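Side-chain contacts in putative uncharacterized protein smu.1108c (Streptococcus mutans, PDB 3L7Y), which is uncharacterized but binds magnesium and, as a haloacid dehalogenase-like hydrolase, probably acts as a phosphatase: residues A[62-67]-A[90-95]; A[138-143]-A[159-164]. All coordinates share one frame; numbering follows the deposited sequence.

Contact 1. Residues A[62-67]-A[90-95]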
loop_
_atom_site.group_PDB
_atom_site.type_symbol
_atom_site.label_atom_id
_atom_site.label_comp_id
_atom_site.label_asym_id
_atom_site.label_seq_id
_atom_site.Cartn_x
_atom_site.Cartn_y
_atom_site.Cartn_z
ATOM N N ARG A 62 -17.106 -13.943 -8.728
ATOM C CA ARG A 62 -17.142 -15.044 -9.682
ATOM C C ARG A 62 -15.721 -15.380 -10.140
ATOM O O ARG A 62 -15.366 -16.546 -10.324
ATOM C CB ARG A 62 -18.034 -14.688 -10.878
ATOM C CG ARG A 62 -18.493 -15.885 -11.695
ATOM C CD ARG A 62 -17.551 -16.187 -12.852
ATOM N NE ARG A 62 -17.453 -15.056 -13.774
ATOM C CZ ARG A 62 -16.607 -14.349 -14.522
ATOM N NH1 ARG A 62 -16.521 -13.235 -15.239
ATOM N NH2 ARG A 62 -15.297 -14.371 -14.308
ATOM N N ILE A 63 -14.908 -14.348 -10.327
ATOM C CA ILE A 63 -13.504 -14.555 -10.646
ATOM C C ILE A 63 -12.809 -15.267 -9.491
ATOM O O ILE A 63 -12.024 -16.186 -9.700
ATOM C CB ILE A 63 -12.809 -13.235 -10.972
ATOM C CG1 ILE A 63 -13.288 -12.720 -12.328
ATOM C CG2 ILE A 63 -11.300 -13.407 -10.998
ATOM C CD1 ILE A 63 -12.589 -11.443 -12.767
ATOM N N LEU A 64 -13.151 -14.878 -8.269
ATOM C CA LEU A 64 -12.483 -15.404 -7.089
ATOM C C LEU A 64 -12.739 -16.907 -6.980
ATOM O O LEU A 64 -11.841 -17.677 -6.638
ATOM C CB LEU A 64 -13.006 -14.690 -5.833
ATOM C CG LEU A 64 -12.048 -14.353 -4.694
ATOM C CD1 LEU A 64 -12.775 -14.493 -3.339
ATOM C CD2 LEU A 64 -10.765 -15.195 -4.739
ATOM N N LYS A 65 -13.978 -17.313 -7.251
ATOM C CA LYS A 65 -14.333 -18.725 -7.234
ATOM C C LYS A 65 -13.477 -19.477 -8.239
ATOM O O LYS A 65 -13.027 -20.593 -7.978
ATOM C CB LYS A 65 -15.816 -18.910 -7.561
ATOM C CG LYS A 65 -16.143 -20.228 -8.259
ATOM N N GLN A 66 -13.247 -18.867 -9.369
ATOM C CA GLN A 66 -12.415 -19.500 -10.354
ATOM C C GLN A 66 -10.982 -19.625 -9.938
ATOM O O GLN A 66 -10.412 -20.663 -10.075
ATOM C CB GLN A 66 -12.545 -18.768 -11.635
ATOM C CG GLN A 66 -13.911 -18.874 -12.100
ATOM C CD GLN A 66 -13.924 -18.983 -13.511
ATOM O OE1 GLN A 66 -14.416 -18.093 -14.192
ATOM N NE2 GLN A 66 -13.325 -20.045 -14.013
ATOM N N LEU A 67 -10.445 -18.567 -9.363
ATOM C CA LEU A 67 -9.052 -18.593 -8.939
ATOM C C LEU A 67 -8.872 -19.698 -7.908
ATOM O O LEU A 67 -7.922 -20.472 -7.963
ATOM C CB LEU A 67 -8.633 -17.245 -8.345
ATOM C CG LEU A 67 -8.705 -16.034 -9.272
ATOM C CD1 LEU A 67 -8.315 -14.785 -8.500
ATOM C CD2 LEU A 67 -7.811 -16.201 -10.530
ATOM N N PRO A 90 -16.017 -7.717 2.374
ATOM C CA PRO A 90 -16.754 -8.078 3.592
ATOM C C PRO A 90 -17.054 -9.565 3.650
ATOM O O PRO A 90 -17.016 -10.146 4.740
ATOM C CB PRO A 90 -18.071 -7.298 3.466
ATOM C CG PRO A 90 -17.853 -6.286 2.393
ATOM C CD PRO A 90 -16.782 -6.820 1.494
ATOM N N ASP A 91 -17.344 -10.168 2.497
ATOM C CA ASP A 91 -17.835 -11.537 2.471
ATOM C C ASP A 91 -16.782 -12.570 2.095
ATOM O O ASP A 91 -17.080 -13.761 2.053
ATOM C CB ASP A 91 -19.027 -11.670 1.510
ATOM C CG ASP A 91 -20.196 -10.766 1.880
ATOM O OD1 ASP A 91 -20.399 -10.489 3.085
ATOM O OD2 ASP A 91 -20.913 -10.336 0.951
ATOM N N CYS A 92 -15.557 -12.142 1.808
ATOM C CA CYS A 92 -14.554 -13.116 1.411
ATOM C C CYS A 92 -13.137 -12.772 1.864
ATOM O O CYS A 92 -12.196 -13.472 1.501
ATOM C CB CYS A 92 -14.587 -13.334 -0.114
ATOM S SG CYS A 92 -13.988 -11.907 -1.011
ATOM N N HIS A 93 -12.988 -11.721 2.670
ATOM C CA HIS A 93 -11.659 -11.282 3.117
ATOM C C HIS A 93 -10.856 -12.399 3.784
ATOM O O HIS A 93 -9.616 -12.403 3.746
ATOM C CB HIS A 93 -11.759 -10.075 4.061
ATOM C CG HIS A 93 -12.333 -10.401 5.407
ATOM N ND1 HIS A 93 -11.560 -10.843 6.459
ATOM C CD2 HIS A 93 -13.605 -10.351 5.871
ATOM C CE1 HIS A 93 -12.331 -11.056 7.511
ATOM N NE2 HIS A 93 -13.576 -10.765 7.180
ATOM N N GLU A 94 -11.562 -13.344 4.398
ATOM C CA GLU A 94 -10.910 -14.429 5.121
ATOM C C GLU A 94 -10.312 -15.448 4.157
ATOM O O GLU A 94 -9.581 -16.350 4.567
ATOM C CB GLU A 94 -11.873 -15.102 6.117
ATOM C CG GLU A 94 -12.747 -16.194 5.515
ATOM C CD GLU A 94 -13.946 -15.648 4.758
ATOM O OE1 GLU A 94 -14.224 -14.432 4.876
ATOM O OE2 GLU A 94 -14.615 -16.443 4.054
ATOM N N GLN A 95 -10.609 -15.289 2.869
ATOM C CA GLN A 95 -10.083 -16.191 1.843
ATOM C C GLN A 95 -8.915 -15.571 1.079
ATOM O O GLN A 95 -8.372 -16.175 0.153
ATOM C CB GLN A 95 -11.193 -16.565 0.864
ATOM C CG GLN A 95 -12.514 -16.904 1.551
ATOM C CD GLN A 95 -13.675 -16.984 0.576
ATOM O OE1 GLN A 95 -14.827 -16.737 0.939
ATOM N NE2 GLN A 95 -13.376 -17.323 -0.668
#

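Contact 2. Residues A[138-143]-A[159-164]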
loop_
_atom_site.group_PDB
_atom_site.type_symbol
_atom_site.label_atom_id
_atom_site.label_comp_id
_atom_site.label_asym_id
_atom_site.label_seq_id
_atom_site.Cartn_x
_atom_site.Cartn_y
_atom_site.Cartn_z
ATOM N N VAL A 138 1.908 17.605 6.921
ATOM C CA VAL A 138 1.015 17.049 7.927
ATOM C C VAL A 138 1.440 15.620 8.235
ATOM O O VAL A 138 1.579 14.777 7.329
ATOM C CB VAL A 138 -0.458 17.069 7.468
ATOM C CG1 VAL A 138 -1.340 16.423 8.521
ATOM C CG2 VAL A 138 -0.908 18.504 7.223
ATOM N N ILE A 139 1.639 15.343 9.517
ATOM C CA ILE A 139 2.155 14.055 9.941
ATOM C C ILE A 139 1.069 13.171 10.535
ATOM O O ILE A 139 0.431 13.527 11.525
ATOM C CB ILE A 139 3.268 14.225 11.001
ATOM C CG1 ILE A 139 4.457 15.017 10.424
ATOM C CG2 ILE A 139 3.704 12.863 11.528
ATOM C CD1 ILE A 139 5.430 15.577 11.506
ATOM N N ALA A 140 0.880 11.999 9.948
ATOM C CA ALA A 140 -0.039 11.023 10.517
ATOM C C ALA A 140 0.680 9.716 10.852
ATOM O O ALA A 140 1.491 9.216 10.068
ATOM C CB ALA A 140 -1.206 10.779 9.585
ATOM N N LEU A 141 0.398 9.184 12.038
ATOM C CA LEU A 141 0.982 7.923 12.475
ATOM C C LEU A 141 -0.023 6.796 12.265
ATOM O O LEU A 141 -1.194 6.913 12.643
ATOM C CB LEU A 141 1.373 8.009 13.944
ATOM C CG LEU A 141 2.052 9.308 14.341
ATOM C CD1 LEU A 141 2.245 9.390 15.856
ATOM C CD2 LEU A 141 3.379 9.418 13.612
ATOM N N SER A 142 0.427 5.710 11.650
ATOM C CA SER A 142 -0.456 4.592 11.357
ATOM C C SER A 142 -0.161 3.439 12.316
ATOM O O SER A 142 0.823 2.716 12.144
ATOM C CB SER A 142 -0.320 4.162 9.883
ATOM O OG SER A 142 -1.242 3.138 9.549
ATOM N N GLY A 143 -1.013 3.291 13.336
ATOM C CA GLY A 143 -0.794 2.325 14.400
ATOM C C GLY A 143 -1.530 1.022 14.163
ATOM O O GLY A 143 -2.215 0.844 13.155
ATOM N N LYS A 159 -10.523 15.487 7.432
ATOM C CA LYS A 159 -11.546 14.819 6.645
ATOM C C LYS A 159 -10.900 14.031 5.515
ATOM O O LYS A 159 -11.429 13.015 5.093
ATOM C CB LYS A 159 -12.576 15.822 6.109
ATOM N N MET A 160 -9.800 14.507 4.991
ATOM C CA MET A 160 -9.096 13.788 3.935
ATOM C C MET A 160 -8.476 12.461 4.312
ATOM O O MET A 160 -8.383 11.585 3.496
ATOM C CB MET A 160 -7.964 14.627 3.430
ATOM C CG MET A 160 -8.358 15.524 2.385
ATOM S SD MET A 160 -6.892 16.326 1.964
ATOM C CE MET A 160 -7.336 18.004 2.072
ATOM N N LEU A 161 -7.937 12.407 5.512
ATOM C CA LEU A 161 -7.071 11.349 5.942
ATOM C C LEU A 161 -7.861 10.308 6.593
ATOM O O LEU A 161 -7.515 9.151 6.542
ATOM C CB LEU A 161 -6.096 11.882 6.976
ATOM C CG LEU A 161 -4.795 12.330 6.409
ATOM C CD1 LEU A 161 -4.461 13.682 6.836
ATOM C CD2 LEU A 161 -3.746 11.383 6.743
ATOM N N SER A 162 -8.933 10.745 7.226
ATOM C CA SER A 162 -9.770 9.908 8.050
ATOM C C SER A 162 -10.280 8.695 7.294
ATOM O O SER A 162 -10.943 7.867 7.829
ATOM C CB SER A 162 -10.972 10.712 8.484
ATOM O OG SER A 162 -11.673 11.133 7.346
ATOM N N PRO A 163 -9.974 8.627 6.017
ATOM C CA PRO A 163 -10.492 7.547 5.219
ATOM C C PRO A 163 -9.474 6.468 5.154
ATOM O O PRO A 163 -9.794 5.340 4.906
ATOM C CB PRO A 163 -10.664 8.199 3.861
ATOM C CG PRO A 163 -10.858 9.552 4.123
ATOM C CD PRO A 163 -10.162 9.916 5.355
ATOM N N PHE A 164 -8.231 6.837 5.381
ATOM C CA PHE A 164 -7.138 5.922 5.315
ATOM C C PHE A 164 -6.881 5.321 6.678
ATOM O O PHE A 164 -5.834 4.810 6.889
ATOM C CB PHE A 164 -5.879 6.660 4.856
ATOM C CG PHE A 164 -6.137 7.712 3.809
ATOM C CD1 PHE A 164 -7.322 7.753 3.151
ATOM C CD2 PHE A 164 -5.199 8.654 3.514
ATOM C CE1 PHE A 164 -7.561 8.693 2.207
ATOM C CE2 PHE A 164 -5.452 9.615 2.596
ATOM C CZ PHE A 164 -6.627 9.632 1.943
#

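Contact 1. Residues A[62-67]-A[90-95]
Leu-64 sends one methyl group across to two side chains, Cys-92 and Gln-95, each with about 21 Å² buried. CD1 of Leu-64 lies 3.7 Å from SG of Cys-92 and 3.9 Å from CB of the same residue, so the methyl meets the thiol side chain along its CB–SG bond. A chi1 of 70° tucks the sulfur back over the cysteine's own backbone, with N to one side and C to the other. The chain of Gln-95 runs straight beyond CG (chi2 168°) and brings the amide group beside the same methyl. No hydrogen bond joins the segments; about 101 Å² is buried in all, 59 Å² of it on Leu-64. Leu-96 also touches Leu-64, while Phe-60, one turn earlier on the helix, touches Cys-92. The CA atoms of Leu-64 and Cys-92 are 9.0 Å apart, a separation bridged by side chains alone. The contact thus seats the loop before strand 97-100 on helix 57-69, the helix of the beta-alpha-beta crossover joining parallel strands 39-42 and 73-77, as expected of the Rossmann-like core of haloacid dehalogenase-like hydrolases.

Contact 2. Residues A[138-143]-A[159-164]
In the alpha/beta cap domain, which topology and family mark as the C2 type of Cof-like hydrolases, Leu-161 of helix 155-161 packs on Ala-140 and Val-138 of strand 138-143. The branch ends of Leu-161 divide the work: CD2 reaches CB of Ala-140 at 3.9 Å, whereas CD1 points to CG1 of Val-138 at a looser 4.5 Å. Chi1 of 177° places CG1 of Val-138 anti to its backbone N, on the side facing the leucine. The alternation of the strand explains the choice of partners. Val-138 and Ala-140 direct CB to the helix and also touch Leu-149 of the adjoining strand 147-150, whereas Ile-139 and Leu-141 face the other way and meet helix 120-133. This strand is thus packed on both sides. No polar bond crosses between the segments; about 92 Å² is buried between them, and the touching groups are all methyls. Farther along the strand, Ser-142 turns its OG to Glu-101 in a hydrogen bond. Within 159-164, the Phe-164 ring lays one face over CA of Leu-161, off-centre toward the rim. Nearby, OG of Ser-162 donates to O of Lys-159 at 2.9 Å, approaching from 55° out of the carbonyl plane.

Both segments of contact 1 precede those of contact 2 along the chain. Their centres are 29 Å apart, and the nearest atoms of the two contacts stay about 14 Å apart. They share neither helix nor sheet: 62-67 and 90-95 flank the eight-stranded core sheet, whereas 138-143 belongs to the six-stranded sheet of the cap, packed by 159-164. Magnesium is held by Asp-43, Asp-45 and Asp-252 of the core. Contact 1 lies away from that site, while in contact 2 the Leu-161 side chain is about 12 Å from that of Asp-45. Each contact thus joins elements within its own domain, and neither spans the two.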